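Local coordinates for twin-arginine translocation pathway signal (Rhodoferax ferrireducens, PDB 5IM2), which binds benzoate and probably serves as the solute-binding protein of a TRAP transporter for small organic carboxylates, at residues V162-Q166 against S287-S292; G169-F173 against A257-A261. All blocks are in the same frame, centred on the assembly; numbering follows the deposited sequence.

How the contacts relate
From the N terminus, the chain first lays down four strands of a five-stranded sheet, the fourth being the outermost strand 161-167, which carries contact 1. It then passes directly into the second domain, entering the six-stranded sheet on strand 171-175. Contact 2 pins that entry to the returning segment 257-261, closing a loop of 83 residues that holds most strands of this second sheet. The return leads into strand 262-267, which pairs with 161-167 back in the first domain, and after two short helices the chain reaches 287-292, where contact 1 closes a wider loop of 120 residues. Contact 2 lies wholly within it. The centres of the two contacts lie about 20 Å apart.

Contact 1: residues V162-Q166 against S287-S292; sequences VLALQ and SGLQTS
The carbonyl of L163 accepts the backbone N-H of G288, with L163 O and G288 N 2.8 Å apart, which ties the edge strand to the N-cap residue of helix 289-301. S287, just before G288, packs beside the same carbonyl, its CB 3.1 Å from L163 O. Its OG, turned beside the backbone N (chi1 -50°), runs alongside the L163 side chain at 3.6 Å from CD2. This hydroxyl is hydrogen-bonded to I283 O. At the backbone angles of G288 a CB would be forced against the carbonyl O of S287, which calls for glycine.

One turn later S292 makes the second link. Its OG accepts the N-H of L165 in an almost straight bond (176°), the distance from L165 N being 3.0 Å, and donates in turn to G288 O at 2.8 Å, approaching from above the carbonyl plane. Because S292 N also reaches G288 O, this carbonyl receives two donors from one residue, and the hydroxyl is fixed in rotation between strand and helix. Beside it A164 CB and T291 CG2 meet at 4.0 Å. Q166 touches the helix through CB alone, against S292 O; its amide leads away and is hydrogen-bonded to W113 through OE1 and to Q299 of the benzoate pocket through NE2.

The first turn of the helix thus docks onto the outermost strand of the five-stranded sheet at a classic beta bulge, where L163 and A164 sit opposite L265 of strand 262-267.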
# COMPACT_ATOMS: atom_id res chain seq x y z
N VAL A 162 -12.99 9.49 4.17
CA VAL A 162 -12.06 8.39 4.31
C VAL A 162 -12.60 7.39 5.33
O VAL A 162 -12.89 7.73 6.48
CB VAL A 162 -10.66 8.88 4.69
CG1 VAL A 162 -9.69 7.71 4.95
CG2 VAL A 162 -10.11 9.72 3.54
N LEU A 163 -12.76 6.16 4.87
CA LEU A 163 -13.22 5.07 5.70
C LEU A 163 -12.09 4.33 6.38
O LEU A 163 -12.29 3.84 7.50
CB LEU A 163 -14.03 4.09 4.85
CG LEU A 163 -15.14 4.70 3.99
CD1 LEU A 163 -15.95 3.60 3.26
CD2 LEU A 163 -16.09 5.56 4.79
N ALA A 164 -10.92 4.21 5.75
CA ALA A 164 -9.79 3.48 6.31
C ALA A 164 -8.52 3.86 5.57
O ALA A 164 -8.56 4.33 4.42
CB ALA A 164 -10.01 1.96 6.27
N LEU A 165 -7.39 3.66 6.27
CA LEU A 165 -6.03 3.92 5.80
C LEU A 165 -5.15 2.77 6.27
O LEU A 165 -5.28 2.35 7.42
CB LEU A 165 -5.48 5.24 6.36
CG LEU A 165 -6.14 6.48 5.80
CD1 LEU A 165 -5.97 7.60 6.82
CD2 LEU A 165 -5.52 6.85 4.43
N GLN A 166 -4.26 2.25 5.42
CA GLN A 166 -3.48 1.08 5.80
C GLN A 166 -2.25 0.93 4.91
O GLN A 166 -2.06 1.67 3.94
CB GLN A 166 -4.35 -0.18 5.78
CG GLN A 166 -5.22 -0.35 4.53
CD GLN A 166 -4.91 -1.58 3.70
OE1 GLN A 166 -5.72 -1.98 2.89
NE2 GLN A 166 -3.75 -2.14 3.85
N SER A 287 -15.42 1.73 9.78
CA SER A 287 -14.43 2.72 9.40
C SER A 287 -13.55 3.00 10.60
O SER A 287 -13.93 2.75 11.75
CB SER A 287 -15.06 4.05 8.95
OG SER A 287 -16.08 3.88 7.99
N GLY A 288 -12.37 3.54 10.32
CA GLY A 288 -11.56 4.14 11.37
C GLY A 288 -10.38 3.30 11.80
O GLY A 288 -9.83 2.51 11.03
N LEU A 289 -9.99 3.48 13.05
CA LEU A 289 -8.77 2.86 13.56
C LEU A 289 -8.82 1.34 13.47
O LEU A 289 -7.86 0.70 13.01
CB LEU A 289 -8.57 3.30 15.02
CG LEU A 289 -7.34 2.79 15.75
CD1 LEU A 289 -6.10 3.37 15.12
CD2 LEU A 289 -7.39 3.18 17.21
N GLN A 290 -9.87 0.73 14.00
CA GLN A 290 -9.90 -0.73 14.06
C GLN A 290 -9.94 -1.33 12.66
O GLN A 290 -9.22 -2.30 12.37
CB GLN A 290 -11.11 -1.21 14.88
CG GLN A 290 -10.96 -1.00 16.39
CD GLN A 290 -11.06 0.47 16.82
OE1 GLN A 290 -11.74 1.28 16.18
NE2 GLN A 290 -10.36 0.81 17.91
N THR A 291 -10.75 -0.77 11.78
CA THR A 291 -10.82 -1.27 10.41
C THR A 291 -9.47 -1.09 9.70
O THR A 291 -9.04 -1.98 8.95
CB THR A 291 -11.94 -0.55 9.66
OG1 THR A 291 -13.20 -0.92 10.25
CG2 THR A 291 -11.99 -0.95 8.22
N SER A 292 -8.80 0.04 9.93
CA SER A 292 -7.48 0.26 9.36
C SER A 292 -6.49 -0.81 9.81
O SER A 292 -5.78 -1.39 8.98
CB SER A 292 -6.97 1.66 9.73
OG SER A 292 -7.80 2.66 9.12

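Contact 2: residues G169-F173 against A257-A261; sequences GPGVF and ALYTA
G171 meets Y259 where two interdomain connections of the type II periplasmic-binding-protein fold run side by side: G171 N donates to Y259 O at 3.0 Å, with an N-H...O angle of 148°, as one connection enters strand 171-175 and the other leaves that domain.

The tight part lies round G171. The Y259 ring packs obliquely against it, CE1 coming to 3.4 Å from G171 CA and CZ and CD1 following a little farther off. A side chain on this residue would run into the ring, so the glycine is what lets the tyrosine close in. The ring gets there because Y259 CG sits between the backbone N and the carbonyl carbon (chi1 82°), which brings it up to G171 and to V198 of helix 196-205. Next to it, L258 CD2 presses on the end of the F173 ring, 3.4 Å from CZ, the two side chains crossing at about a right angle, with F251 adjoining both. Replacing Y259 by an alanine would probably uncover G171 and leave a gap between the strand and V198, close to the bound benzoate. T260 is buried as well; its OG1 is hydrogen-bonded to H168 O of the benzoate pocket and makes no such bond to G169 O.

Toward solvent the contact is looser. P170, partly exposed, contributes one methylene-to-methyl contact, its CB 3.8 Å from A257 CB. Beyond the direct backbone bond the two segments are also joined by a water molecule, which donates to G171 O at 2.8 Å and accepts from L258 N at 2.9 Å.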
# COMPACT_ATOMS: atom_id res chain seq x y z
N GLY A 169 2.47 -5.55 3.93
CA GLY A 169 3.60 -6.16 4.58
C GLY A 169 4.92 -5.68 4.00
O GLY A 169 4.97 -4.87 3.07
N PRO A 170 6.02 -6.16 4.57
CA PRO A 170 7.34 -5.65 4.14
C PRO A 170 7.59 -5.88 2.66
O PRO A 170 7.30 -6.94 2.10
CB PRO A 170 8.32 -6.44 5.00
CG PRO A 170 7.50 -6.87 6.21
CD PRO A 170 6.12 -7.10 5.69
N GLY A 171 8.16 -4.85 2.00
CA GLY A 171 8.47 -4.98 0.59
C GLY A 171 9.57 -5.99 0.31
O GLY A 171 10.49 -6.21 1.11
N VAL A 172 9.47 -6.64 -0.86
CA VAL A 172 10.41 -7.67 -1.30
C VAL A 172 10.85 -7.31 -2.72
O VAL A 172 10.10 -6.70 -3.48
CB VAL A 172 9.73 -9.07 -1.24
CG1 VAL A 172 10.59 -10.17 -1.81
CG2 VAL A 172 9.31 -9.41 0.19
N PHE A 173 12.08 -7.68 -3.07
CA PHE A 173 12.57 -7.55 -4.44
C PHE A 173 12.31 -8.82 -5.23
O PHE A 173 12.69 -9.91 -4.80
CB PHE A 173 14.08 -7.28 -4.48
CG PHE A 173 14.51 -5.99 -3.86
CD1 PHE A 173 14.03 -4.78 -4.34
CD2 PHE A 173 15.44 -5.98 -2.83
CE1 PHE A 173 14.44 -3.58 -3.78
CE2 PHE A 173 15.89 -4.78 -2.29
CZ PHE A 173 15.39 -3.59 -2.76
N ALA A 257 11.86 -3.29 7.82
CA ALA A 257 11.16 -3.40 6.56
C ALA A 257 11.65 -2.29 5.65
O ALA A 257 11.52 -1.12 5.99
CB ALA A 257 9.65 -3.29 6.76
N LEU A 258 12.17 -2.66 4.49
CA LEU A 258 12.73 -1.65 3.61
C LEU A 258 11.69 -0.58 3.27
O LEU A 258 11.98 0.62 3.34
CB LEU A 258 13.26 -2.30 2.33
CG LEU A 258 13.78 -1.29 1.29
CD1 LEU A 258 14.98 -0.56 1.84
CD2 LEU A 258 14.14 -2.02 0.03
N TYR A 259 10.49 -0.99 2.87
CA TYR A 259 9.43 -0.02 2.59
C TYR A 259 8.07 -0.70 2.74
O TYR A 259 7.95 -1.93 2.74
CB TYR A 259 9.56 0.61 1.17
CG TYR A 259 8.97 -0.27 0.12
CD1 TYR A 259 9.67 -1.35 -0.39
CD2 TYR A 259 7.66 -0.08 -0.32
CE1 TYR A 259 9.09 -2.21 -1.32
CE2 TYR A 259 7.08 -0.93 -1.25
CZ TYR A 259 7.80 -2.00 -1.74
OH TYR A 259 7.21 -2.84 -2.66
N THR A 260 7.04 0.13 2.83
CA THR A 260 5.67 -0.28 2.56
C THR A 260 4.98 0.83 1.79
O THR A 260 5.48 1.96 1.68
CB THR A 260 4.94 -0.65 3.86
OG1 THR A 260 3.68 -1.22 3.54
CG2 THR A 260 4.75 0.56 4.78
N ALA A 261 3.83 0.50 1.21
CA ALA A 261 3.01 1.48 0.51
C ALA A 261 1.71 1.69 1.29
O ALA A 261 1.25 0.80 1.99
CB ALA A 261 2.71 1.04 -0.92
O HOH W 1 11.30 -5.34 3.68